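Beta-agarase B (Zobellia galactanivorans, PDB 4ATF) hydrolyses the beta-1,4-linkages between beta-D-galactose and 3,6-anhydro-alpha-L-galactose in agarose, cutting at random along the chain with retention of the anomeric configuration. Local coordinates at residues V19-D22 and K28-F31; F38-P43 and S49-K54; K118-N121 and A125-V128. The protein carries 1 engineered substitution. All coordinates share one frame; numbering follows the deposited sequence.

The three contacts follow one another along the chain and do not touch. Interaction 3 lies deep, its centre about 9 Å from the centre of the chain, and every residue that touches is buried; interactions 1 and 2 are partly exposed, about 21 and 20 Å out. Interaction 1 seats an N-terminal loop on strand 27-31, whereas interaction 2 folds the next loop against helix 49-54. Interactions 1 and 3 each contain one hydrogen bond with a backbone partner, from an indole in one and to a serine hydroxyl in the other, alongside apolar packing. Interaction 2 has none and relies on ring and methylene packing, beside a sodium site. Interaction 3 alone reaches the agarose-binding cleft.

Interaction 1 (V19-D22 and K28-F31); sequences VPAD and KWEF
The indole of Trp29 meets Val19 over one face and the carbonyl of Ala21 at the nitrogen-bearing edge. In one of two conformers of Val19, CG1 is placed opposite the backbone N (chi1 169°) and lies over the five-membered ring, 3.5 Å from its centroid; this CH-pi contact holds for that conformer only. The two side chains cross at about a right angle. At the edge, Trp29 NE1 donates to Ala21 O over 2.9 Å. This bond is bent, 143° at the hydrogen, and the nitrogen stands 52° out of the carbonyl plane, above it rather than on a lone pair. Ala21 adds its methyl, with CB 3.8 Å from Trp29 CZ2, so the benzo part of the ring is also touched. Asp22 contributes its backbone, C lying 3.7 Å from Trp29 CZ2, while its OD1 is hydrogen-bonded to Gly24 N. The indole N-H is thus the chief fastening of loop to strand. Strand 27-31 itself pairs antiparallel with strand 293-306 through Lys28 with Val305 and Glu30 with Lys303. Beyond the loop, Trp29 packs on Tyr112 of strand 111-118 and on Tyr302 and Pro304 of strand 293-306, and meets Tyr204 of strand 199-207 edge-to-face.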
ATOM      1  N   VAL A  19     -12.611  13.964  -8.524  0.50 15.43           N
ATOM      2  CA  VAL A  19     -11.983  12.700  -8.836  0.50 13.31           C
ATOM      3  C   VAL A  19     -11.245  12.880 -10.178  0.50 13.77           C
ATOM      4  O   VAL A  19     -11.872  13.331 -11.166  0.50 12.91           O
ATOM      5  CB  VAL A  19     -13.025  11.540  -8.881  0.50 12.16           C
ATOM      6  CG1 VAL A  19     -12.382  10.277  -9.484  0.50 10.01           C
ATOM      7  CG2 VAL A  19     -13.491  11.210  -7.433  0.50 12.94           C
ATOM      8  N   PRO A  20      -9.915  12.547 -10.221  1.00 14.49           N
ATOM      9  CA  PRO A  20      -9.158  12.820 -11.446  1.00 14.79           C
ATOM     10  C   PRO A  20      -9.387  11.806 -12.579  1.00 14.74           C
ATOM     11  O   PRO A  20      -9.136  12.123 -13.787  1.00 15.01           O
ATOM     12  CB  PRO A  20      -7.685  12.800 -10.954  1.00 15.13           C
ATOM     13  CG  PRO A  20      -7.673  11.806  -9.815  1.00 14.60           C
ATOM     14  CD  PRO A  20      -9.023  12.071  -9.114  1.00 13.65           C
ATOM     15  N   ALA A  21      -9.829  10.598 -12.211  1.00 13.54           N
ATOM     16  CA  ALA A  21     -10.135   9.578 -13.189  1.00 12.65           C
ATOM     17  C   ALA A  21     -11.492   9.871 -13.900  1.00 14.35           C
ATOM     18  O   ALA A  21     -12.346  10.649 -13.387  1.00 14.63           O
ATOM     19  CB  ALA A  21     -10.149   8.191 -12.507  1.00 10.74           C
ATOM     20  N   ASP A  22     -11.676   9.272 -15.085  1.00 14.44           N
ATOM     21  CA  ASP A  22     -12.792   9.658 -15.973  1.00 16.45           C
ATOM     22  C   ASP A  22     -13.890   8.582 -15.750  1.00 16.02           C
ATOM     23  O   ASP A  22     -13.660   7.408 -16.024  1.00 14.13           O
ATOM     24  CB  ASP A  22     -12.277   9.638 -17.448  1.00 16.33           C
ATOM     25  CG  ASP A  22     -13.289  10.194 -18.459  1.00 18.75           C
ATOM     26  OD1 ASP A  22     -14.524  10.169 -18.210  1.00 18.51           O
ATOM     27  OD2 ASP A  22     -12.842  10.624 -19.551  1.00 17.80           O
ATOM     28  N   LYS A  28     -21.102   9.452 -13.470  1.00 19.09           N
ATOM     29  CA  LYS A  28     -20.584  10.296 -12.403  1.00 20.03           C
ATOM     30  C   LYS A  28     -19.919   9.412 -11.353  1.00 18.47           C
ATOM     31  O   LYS A  28     -20.166   8.184 -11.311  1.00 17.60           O
ATOM     32  CB  LYS A  28     -21.689  11.198 -11.808  1.00 19.94           C
ATOM     33  CG  LYS A  28     -22.733  10.433 -10.987  0.80 24.45           C
ATOM     34  CD  LYS A  28     -23.938  11.315 -10.475  0.80 32.33           C
ATOM     35  CE  LYS A  28     -25.023  10.384  -9.883  0.80 34.29           C
ATOM     36  NZ  LYS A  28     -26.071  11.108  -9.152  0.80 37.13           N
ATOM     37  N   TRP A  29     -19.091  10.008 -10.507  1.00 19.08           N
ATOM     38  CA  TRP A  29     -18.461   9.250  -9.390  1.00 17.45           C
ATOM     39  C   TRP A  29     -19.354   9.316  -8.140  1.00 19.31           C
ATOM     40  O   TRP A  29     -19.727  10.438  -7.650  1.00 19.84           O
ATOM     41  CB  TRP A  29     -17.055   9.800  -9.055  1.00 16.19           C
ATOM     42  CG  TRP A  29     -16.076   9.588 -10.133  1.00 14.81           C
ATOM     43  CD1 TRP A  29     -15.639  10.506 -11.105  1.00 16.69           C
ATOM     44  CD2 TRP A  29     -15.496   8.336 -10.480  1.00 13.92           C
ATOM     45  NE1 TRP A  29     -14.723   9.888 -11.948  1.00 14.97           N
ATOM     46  CE2 TRP A  29     -14.637   8.553 -11.600  1.00 14.22           C
ATOM     47  CE3 TRP A  29     -15.582   7.040  -9.904  1.00 12.87           C
ATOM     48  CZ2 TRP A  29     -13.871   7.511 -12.183  1.00 12.86           C
ATOM     49  CZ3 TRP A  29     -14.815   6.006 -10.453  1.00 12.12           C
ATOM     50  CH2 TRP A  29     -13.941   6.264 -11.592  1.00 13.82           C
ATOM     51  N   GLU A  30     -19.671   8.131  -7.608  1.00 19.51           N
ATOM     52  CA  GLU A  30     -20.544   8.006  -6.419  1.00 19.86           C
ATOM     53  C   GLU A  30     -19.705   7.626  -5.205  1.00 19.03           C
ATOM     54  O   GLU A  30     -19.046   6.573  -5.196  1.00 18.09           O
ATOM     55  CB  GLU A  30     -21.609   6.932  -6.656  1.00 20.09           C
ATOM     56  CG  GLU A  30     -22.639   6.757  -5.449  1.00 21.68           C
ATOM     57  CD  GLU A  30     -23.448   5.468  -5.642  0.70 24.14           C
ATOM     58  OE1 GLU A  30     -22.984   4.324  -5.295  0.70 24.95           O
ATOM     59  OE2 GLU A  30     -24.504   5.614  -6.252  0.70 22.32           O
ATOM     60  N   PHE A  31     -19.741   8.485  -4.188  1.00 19.16           N
ATOM     61  CA  PHE A  31     -18.984   8.306  -2.924  1.00 18.13           C
ATOM     62  C   PHE A  31     -19.515   7.071  -2.175  1.00 18.06           C
ATOM     63  O   PHE A  31     -20.748   6.911  -2.004  1.00 18.21           O
ATOM     64  CB  PHE A  31     -19.175   9.575  -2.101  1.00 18.49           C
ATOM     65  CG  PHE A  31     -18.507   9.540  -0.728  1.00 18.90           C
ATOM     66  CD1 PHE A  31     -17.134   9.786  -0.578  1.00 17.80           C
ATOM     67  CD2 PHE A  31     -19.266   9.264   0.406  1.00 19.67           C
ATOM     68  CE1 PHE A  31     -16.503   9.744   0.683  1.00 16.15           C
ATOM     69  CE2 PHE A  31     -18.609   9.211   1.737  1.00 19.41           C
ATOM     70  CZ  PHE A  31     -17.249   9.475   1.828  1.00 17.95           C
TER

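Interaction 2 (F38-P43 and S49-K54); sequences FEYEAP and SEFLEK. With NA (sodium ion), chain I.
The hydroxyl of Tyr40 has a hydrogen bond with Asp36 OD2 just upstream, and on the helix side it rests against Phe51, with OH 3.7 Å from Phe51 CA and 3.8 Å from Phe51 CD1. The phenol reaches the helix because its CG takes the crowded position between backbone N and carbonyl carbon (chi1 46°). Glu50 lies over one face of the ring: its CG makes a CH-pi contact 3.9 Å from the Tyr40 centroid, displaced toward the CG-CD1 rim. The carboxylate extends toward the CB end of the phenol, nearly parallel to it (planes 17° apart), with OE1 3.5 Å from Tyr40 CB. Phe51 instead offers its CB, 3.8 Å from Tyr40 CE2 and 4.0 Å from Ala42 CB. The side chains of Tyr40 and Ala42 also touch Val78, to which the Ala42 backbone bonds, placing the loop between helix 49-54 and strand 76-79. One residue before Tyr40, Glu39 OE2 binds the sodium ion at 2.9 Å, with Asn37, Gly81, Asp297 and a water completing the site. No hydrogen bond joins the segments: across this contact helix and loop meet through methylene and ring packing, while the polar and ionic ties of the loop run to other residues.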
ATOM      1  N   PHE A  38     -11.326   9.443   9.353  1.00 16.46           N
ATOM      2  CA  PHE A  38     -10.589   9.251  10.624  1.00 16.46           C
ATOM      3  C   PHE A  38     -10.745  10.451  11.573  1.00 19.01           C
ATOM      4  O   PHE A  38      -9.736  10.890  12.200  1.00 19.25           O
ATOM      5  CB  PHE A  38      -9.073   8.952  10.344  1.00 15.32           C
ATOM      6  CG  PHE A  38      -8.866   7.709   9.505  1.00 15.15           C
ATOM      7  CD1 PHE A  38      -9.288   6.444   9.986  1.00 13.63           C
ATOM      8  CD2 PHE A  38      -8.322   7.790   8.202  1.00 13.86           C
ATOM      9  CE1 PHE A  38      -9.118   5.323   9.215  1.00 13.65           C
ATOM     10  CE2 PHE A  38      -8.149   6.681   7.451  1.00 12.58           C
ATOM     11  CZ  PHE A  38      -8.544   5.449   7.930  1.00 14.32           C
ATOM     12  N   GLU A  39     -11.980  10.962  11.719  1.00 20.25           N
ATOM     13  CA  GLU A  39     -12.184  12.120  12.590  1.00 23.92           C
ATOM     14  C   GLU A  39     -12.562  11.732  14.047  1.00 25.46           C
ATOM     15  O   GLU A  39     -12.710  12.596  14.895  1.00 27.94           O
ATOM     16  CB  GLU A  39     -13.057  13.227  11.951  0.70 23.35           C
ATOM     17  CG  GLU A  39     -12.410  13.854  10.692  0.70 26.20           C
ATOM     18  CD  GLU A  39     -11.220  14.823  10.971  0.70 31.61           C
ATOM     19  OE1 GLU A  39     -11.223  15.508  12.011  0.70 32.88           O
ATOM     20  OE2 GLU A  39     -10.269  14.901  10.144  0.70 32.52           O
ATOM     21  N   TYR A  40     -12.597  10.441  14.366  1.00 25.20           N
ATOM     22  CA  TYR A  40     -12.992   9.969  15.711  1.00 24.03           C
ATOM     23  C   TYR A  40     -11.727   9.603  16.449  1.00 24.52           C
ATOM     24  O   TYR A  40     -10.673   9.458  15.803  1.00 23.97           O
ATOM     25  CB  TYR A  40     -13.881   8.710  15.562  1.00 22.69           C
ATOM     26  CG  TYR A  40     -13.331   7.704  14.577  1.00 19.97           C
ATOM     27  CD1 TYR A  40     -13.668   7.771  13.224  1.00 20.81           C
ATOM     28  CD2 TYR A  40     -12.444   6.688  14.994  1.00 16.98           C
ATOM     29  CE1 TYR A  40     -13.162   6.795  12.282  1.00 18.98           C
ATOM     30  CE2 TYR A  40     -11.902   5.749  14.076  1.00 19.57           C
ATOM     31  CZ  TYR A  40     -12.262   5.826  12.712  1.00 18.11           C
ATOM     32  OH  TYR A  40     -11.761   4.893  11.821  1.00 16.05           O
ATOM     33  N   GLU A  41     -11.817   9.335  17.749  1.00 23.90           N
ATOM     34  CA  GLU A  41     -10.645   8.908  18.507  1.00 25.01           C
ATOM     35  C   GLU A  41     -10.656   7.383  18.680  1.00 24.78           C
ATOM     36  O   GLU A  41     -11.606   6.873  19.206  1.00 25.47           O
ATOM     37  CB  GLU A  41     -10.619   9.603  19.900  1.00 25.79           C
ATOM     38  CG  GLU A  41     -10.432  11.146  19.816  1.00 27.61           C
ATOM     39  CD  GLU A  41      -8.977  11.554  19.414  1.00 30.81           C
ATOM     40  OE1 GLU A  41      -7.977  11.023  20.004  0.70 28.56           O
ATOM     41  OE2 GLU A  41      -8.854  12.418  18.508  1.00 31.28           O
ATOM     42  N   ALA A  42      -9.605   6.664  18.329  1.00 21.73           N
ATOM     43  CA  ALA A  42      -9.606   5.220  18.554  1.00 21.63           C
ATOM     44  C   ALA A  42      -8.303   4.856  19.265  1.00 21.20           C
ATOM     45  O   ALA A  42      -7.239   4.770  18.610  1.00 19.63           O
ATOM     46  CB  ALA A  42      -9.716   4.464  17.219  1.00 20.44           C
ATOM     47  N   PRO A  43      -8.357   4.677  20.600  1.00 21.65           N
ATOM     48  CA  PRO A  43      -7.127   4.318  21.374  1.00 21.92           C
ATOM     49  C   PRO A  43      -6.470   3.032  20.817  1.00 21.70           C
ATOM     50  O   PRO A  43      -7.185   2.114  20.410  1.00 20.81           O
ATOM     51  CB  PRO A  43      -7.652   4.105  22.811  1.00 23.51           C
ATOM     52  CG  PRO A  43      -8.940   4.903  22.842  1.00 22.49           C
ATOM     53  CD  PRO A  43      -9.545   4.768  21.468  1.00 21.71           C
ATOM     54  N   SER A  49     -16.068   1.241  18.643  0.50 23.81           N
ATOM     55  CA  SER A  49     -17.009   0.839  17.586  0.50 23.86           C
ATOM     56  C   SER A  49     -16.886   1.601  16.276  0.50 23.74           C
ATOM     57  O   SER A  49     -17.169   1.039  15.197  0.50 23.54           O
ATOM     58  CB  SER A  49     -18.476   0.886  18.042  0.50 24.16           C
ATOM     59  OG  SER A  49     -18.853   2.167  18.488  0.50 24.84           O
ATOM     60  N   GLU A  50     -16.489   2.865  16.333  1.00 23.23           N
ATOM     61  CA  GLU A  50     -16.418   3.639  15.092  1.00 22.74           C
ATOM     62  C   GLU A  50     -15.297   3.092  14.167  1.00 21.43           C
ATOM     63  O   GLU A  50     -15.475   2.847  12.957  1.00 19.37           O
ATOM     64  CB  GLU A  50     -16.213   5.122  15.402  1.00 25.28           C
ATOM     65  CG  GLU A  50     -16.522   5.981  14.196  0.70 25.85           C
ATOM     66  CD  GLU A  50     -17.113   7.327  14.576  0.70 28.11           C
ATOM     67  OE1 GLU A  50     -17.208   7.607  15.788  0.70 27.05           O
ATOM     68  OE2 GLU A  50     -17.452   8.095  13.633  0.70 27.80           O
ATOM     69  N   PHE A  51     -14.124   2.877  14.740  1.00 18.93           N
ATOM     70  CA  PHE A  51     -13.088   2.183  13.997  1.00 18.33           C
ATOM     71  C   PHE A  51     -13.512   0.802  13.493  1.00 18.28           C
ATOM     72  O   PHE A  51     -13.339   0.473  12.308  1.00 17.09           O
ATOM     73  CB  PHE A  51     -11.886   2.002  14.881  1.00 15.99           C
ATOM     74  CG  PHE A  51     -10.737   1.298  14.191  1.00 17.73           C
ATOM     75  CD1 PHE A  51      -9.827   2.032  13.418  1.00 16.60           C
ATOM     76  CD2 PHE A  51     -10.552  -0.089  14.342  1.00 15.28           C
ATOM     77  CE1 PHE A  51      -8.747   1.386  12.778  1.00 17.77           C
ATOM     78  CE2 PHE A  51      -9.481  -0.742  13.722  1.00 15.45           C
ATOM     79  CZ  PHE A  51      -8.563  -0.006  12.944  1.00 16.53           C
ATOM     80  N   LEU A  52     -14.014  -0.013  14.413  1.00 19.07           N
ATOM     81  CA  LEU A  52     -14.311  -1.417  14.148  1.00 20.27           C
ATOM     82  C   LEU A  52     -15.476  -1.649  13.206  1.00 21.83           C
ATOM     83  O   LEU A  52     -15.600  -2.779  12.656  1.00 21.83           O
ATOM     84  CB  LEU A  52     -14.474  -2.199  15.457  1.00 21.04           C
ATOM     85  CG  LEU A  52     -13.216  -2.348  16.303  1.00 20.42           C
ATOM     86  CD1 LEU A  52     -13.578  -2.845  17.688  1.00 22.69           C
ATOM     87  CD2 LEU A  52     -12.183  -3.286  15.607  1.00 19.83           C
ATOM     88  N   GLU A  53     -16.317  -0.636  12.966  0.50 22.02           N
ATOM     89  CA  GLU A  53     -17.327  -0.792  11.907  0.50 22.23           C
ATOM     90  C   GLU A  53     -16.669  -0.997  10.552  0.50 21.16           C
ATOM     91  O   GLU A  53     -17.125  -1.821   9.763  0.50 20.03           O
ATOM     92  CB  GLU A  53     -18.280   0.392  11.793  0.50 23.42           C
ATOM     93  CG  GLU A  53     -19.121   0.385  10.451  0.50 25.98           C
ATOM     94  CD  GLU A  53     -20.101  -0.782  10.333  0.50 30.27           C
ATOM     95  OE1 GLU A  53     -20.184  -1.592  11.262  0.50 32.55           O
ATOM     96  OE2 GLU A  53     -20.830  -0.882   9.318  0.50 33.42           O
ATOM     97  N   LYS A  54     -15.590  -0.256  10.282  1.00 19.07           N
ATOM     98  CA  LYS A  54     -14.985  -0.295   8.985  1.00 18.64           C
ATOM     99  C   LYS A  54     -13.678  -1.057   8.911  1.00 17.35           C
ATOM    100  O   LYS A  54     -13.304  -1.482   7.806  1.00 17.36           O
ATOM    101  CB  LYS A  54     -14.735   1.135   8.467  1.00 18.93           C
ATOM    102  CG  LYS A  54     -16.054   1.859   8.184  1.00 20.84           C
ATOM    103  CD  LYS A  54     -15.908   3.260   7.549  1.00 22.80           C
ATOM    104  CE  LYS A  54     -17.322   3.829   7.402  1.00 23.73           C
ATOM    105  NZ  LYS A  54     -17.258   5.242   7.169  1.00 24.26           N
TER
HETATM  106 NA    NA I 500      -8.754  12.966   8.670  1.00 14.75          NA
HETATM  107  O   HOH W   1     -10.138  14.837   8.099  1.00 29.91           O

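Interaction 3 (K118-N121 and A125-V128); sequences KVMN and ASDV. With GAL (beta-D-galactopyranose), chain E.
Ser126 turns OG opposite its own carbonyl carbon (chi1 -62°), which aims the hydroxyl at the loop, where Met120 folds round it through a bend at chi3 (-67°). The backbone N of Met120 donates to Ser126 OG over 3.1 Å, a nearly straight bond with 169° at the hydrogen. The methionine chain follows the same hydroxyl: its CG lies 3.5 Å from Ser126 OG, and the folded thioether carries CE to 3.7 Å from Ala125 O. Val119 closes the other flank, with CG1 3.9 Å from Ser126 OG. The buried loop N-H is thus satisfied by a side chain, with aliphatic groups packed about the oxygen. Side chains alternate along strand 125-128. Ser126 and Val128 turn to the sandwich interior, touching Phe294 and Ile299, whereas Ala125 and Asp127 face the agarose cleft on the concave side of the GH16 beta-jelly-roll. Asp127 belongs to the glycan pocket; its OD1 is modelled 2.9 Å from O6 of a galactose that is also hydrogen-bonded to Glu262. Asp127 OD1 and OD1 of the engineered Asp143, at the position of the presumed proton donor, are like charges close together. An alanine here takes away the carboxylate, which would probably open a gap beside O6 and remove the negative charge next to Asp143. In the contact itself a neutral hydroxyl takes the buried N-H of Met120 amid aliphatic groups, on the strand face opposite the one where Asp127 borders the glycan pocket.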
ATOM      1  N   LYS A 118       0.955  10.792   4.539  1.00 11.48           N
ATOM      2  CA  LYS A 118       2.303  11.352   4.689  1.00 11.13           C
ATOM      3  C   LYS A 118       3.324  10.236   4.932  1.00 12.09           C
ATOM      4  O   LYS A 118       3.389   9.637   6.017  1.00 11.02           O
ATOM      5  CB  LYS A 118       2.317  12.396   5.820  1.00 12.50           C
ATOM      6  CG  LYS A 118       3.627  13.153   5.994  1.00 14.70           C
ATOM      7  CD  LYS A 118       3.447  14.188   7.147  1.00 19.09           C
ATOM      8  CE  LYS A 118       4.773  14.517   7.696  1.00 25.31           C
ATOM      9  NZ  LYS A 118       5.056  15.730   6.979  1.00 30.17           N
ATOM     10  N   VAL A 119       4.115   9.961   3.899  1.00 11.53           N
ATOM     11  CA  VAL A 119       5.134   8.872   3.916  1.00 10.87           C
ATOM     12  C   VAL A 119       6.073   9.135   5.115  1.00 11.59           C
ATOM     13  O   VAL A 119       6.452  10.323   5.366  1.00 11.27           O
ATOM     14  CB  VAL A 119       5.936   8.897   2.566  1.00  9.99           C
ATOM     15  CG1 VAL A 119       7.143   7.892   2.569  1.00  9.16           C
ATOM     16  CG2 VAL A 119       4.949   8.578   1.393  1.00 10.69           C
ATOM     17  N   MET A 120       6.443   8.092   5.866  1.00 10.77           N
ATOM     18  CA  MET A 120       7.378   8.255   6.992  1.00 11.47           C
ATOM     19  C   MET A 120       8.802   8.676   6.605  1.00 12.74           C
ATOM     20  O   MET A 120       9.323   8.239   5.573  1.00 12.78           O
ATOM     21  CB  MET A 120       7.546   6.920   7.729  1.00 11.54           C
ATOM     22  CG  MET A 120       6.247   6.393   8.298  1.00 11.48           C
ATOM     23  SD  MET A 120       6.537   4.918   9.367  1.00 14.56           S
ATOM     24  CE  MET A 120       7.098   3.728   8.087  1.00 14.99           C
ATOM     25  N   ASN A 121       9.472   9.422   7.494  1.00 11.93           N
ATOM     26  CA  ASN A 121      10.902   9.669   7.372  1.00 12.58           C
ATOM     27  C   ASN A 121      11.645   8.468   8.007  1.00 12.37           C
ATOM     28  O   ASN A 121      12.330   8.619   9.023  1.00 13.16           O
ATOM     29  CB  ASN A 121      11.252  10.969   8.112  1.00 12.76           C
ATOM     30  CG  ASN A 121      12.700  11.405   7.876  1.00 16.14           C
ATOM     31  OD1 ASN A 121      13.432  10.825   7.061  1.00 13.33           O
ATOM     32  ND2 ASN A 121      13.126  12.405   8.627  1.00 18.28           N
ATOM     33  N   ALA A 125       8.801   0.649   4.983  1.00  9.37           N
ATOM     34  CA  ALA A 125       7.777   0.975   3.962  1.00  9.85           C
ATOM     35  C   ALA A 125       6.533   1.596   4.559  1.00 10.20           C
ATOM     36  O   ALA A 125       6.117   1.174   5.645  1.00 12.09           O
ATOM     37  CB  ALA A 125       7.375  -0.313   3.111  0.70  8.29           C
ATOM     38  N   SER A 126       5.963   2.592   3.874  1.00  9.95           N
ATOM     39  CA  SER A 126       4.634   3.185   4.161  1.00 10.37           C
ATOM     40  C   SER A 126       3.693   2.707   3.071  1.00 10.25           C
ATOM     41  O   SER A 126       3.944   2.994   1.908  1.00  9.77           O
ATOM     42  CB  SER A 126       4.743   4.711   4.079  1.00 10.87           C
ATOM     43  OG  SER A 126       5.650   5.215   5.048  1.00 11.79           O
ATOM     44  N   ASP A 127       2.667   1.914   3.405  1.00 10.05           N
ATOM     45  CA  ASP A 127       1.889   1.172   2.390  1.00 10.95           C
ATOM     46  C   ASP A 127       0.387   1.432   2.482  1.00  9.36           C
ATOM     47  O   ASP A 127      -0.192   1.374   3.593  1.00 10.85           O
ATOM     48  CB  ASP A 127       2.077  -0.339   2.628  1.00 10.17           C
ATOM     49  CG  ASP A 127       3.517  -0.783   2.450  1.00 16.14           C
ATOM     50  OD1 ASP A 127       4.130  -0.319   1.472  1.00 17.97           O
ATOM     51  OD2 ASP A 127       4.033  -1.589   3.304  1.00 20.52           O
ATOM     52  N   VAL A 128      -0.259   1.602   1.315  1.00  9.25           N
ATOM     53  CA  VAL A 128      -1.703   1.488   1.171  1.00  8.34           C
ATOM     54  C   VAL A 128      -1.877   0.586  -0.043  1.00  9.52           C
ATOM     55  O   VAL A 128      -1.414   0.917  -1.149  1.00  9.10           O
ATOM     56  CB  VAL A 128      -2.357   2.871   0.855  1.00  9.39           C
ATOM     57  CG1 VAL A 128      -3.873   2.744   0.598  1.00  9.06           C
ATOM     58  CG2 VAL A 128      -2.094   3.866   2.014  1.00  9.58           C
TER
HETATM   59  C1  GAL E   5       3.668  -5.425  -2.137  1.00 29.49           C
HETATM   60  C2  GAL E   5       3.992  -6.852  -1.719  1.00 26.47           C
HETATM   61  C3  GAL E   5       3.194  -7.408  -0.535  1.00 25.59           C
HETATM   62  C4  GAL E   5       3.388  -6.408   0.622  1.00 27.47           C
HETATM   63  C5  GAL E   5       3.048  -4.974   0.123  1.00 29.35           C
HETATM   64  C6  GAL E   5       3.097  -3.905   1.230  1.00 31.05           C
HETATM   65  O2  GAL E   5       3.653  -7.619  -2.837  1.00 27.14           O
HETATM   66  O3  GAL E   5       3.796  -8.685  -0.263  1.00 22.77           O
HETATM   67  O4  GAL E   5       4.740  -6.454   0.994  1.00 28.60           O
HETATM   68  O5  GAL E   5       3.778  -4.542  -1.034  1.00 28.33           O
HETATM   69  O6  GAL E   5       2.680  -2.700   0.584  1.00 40.34           O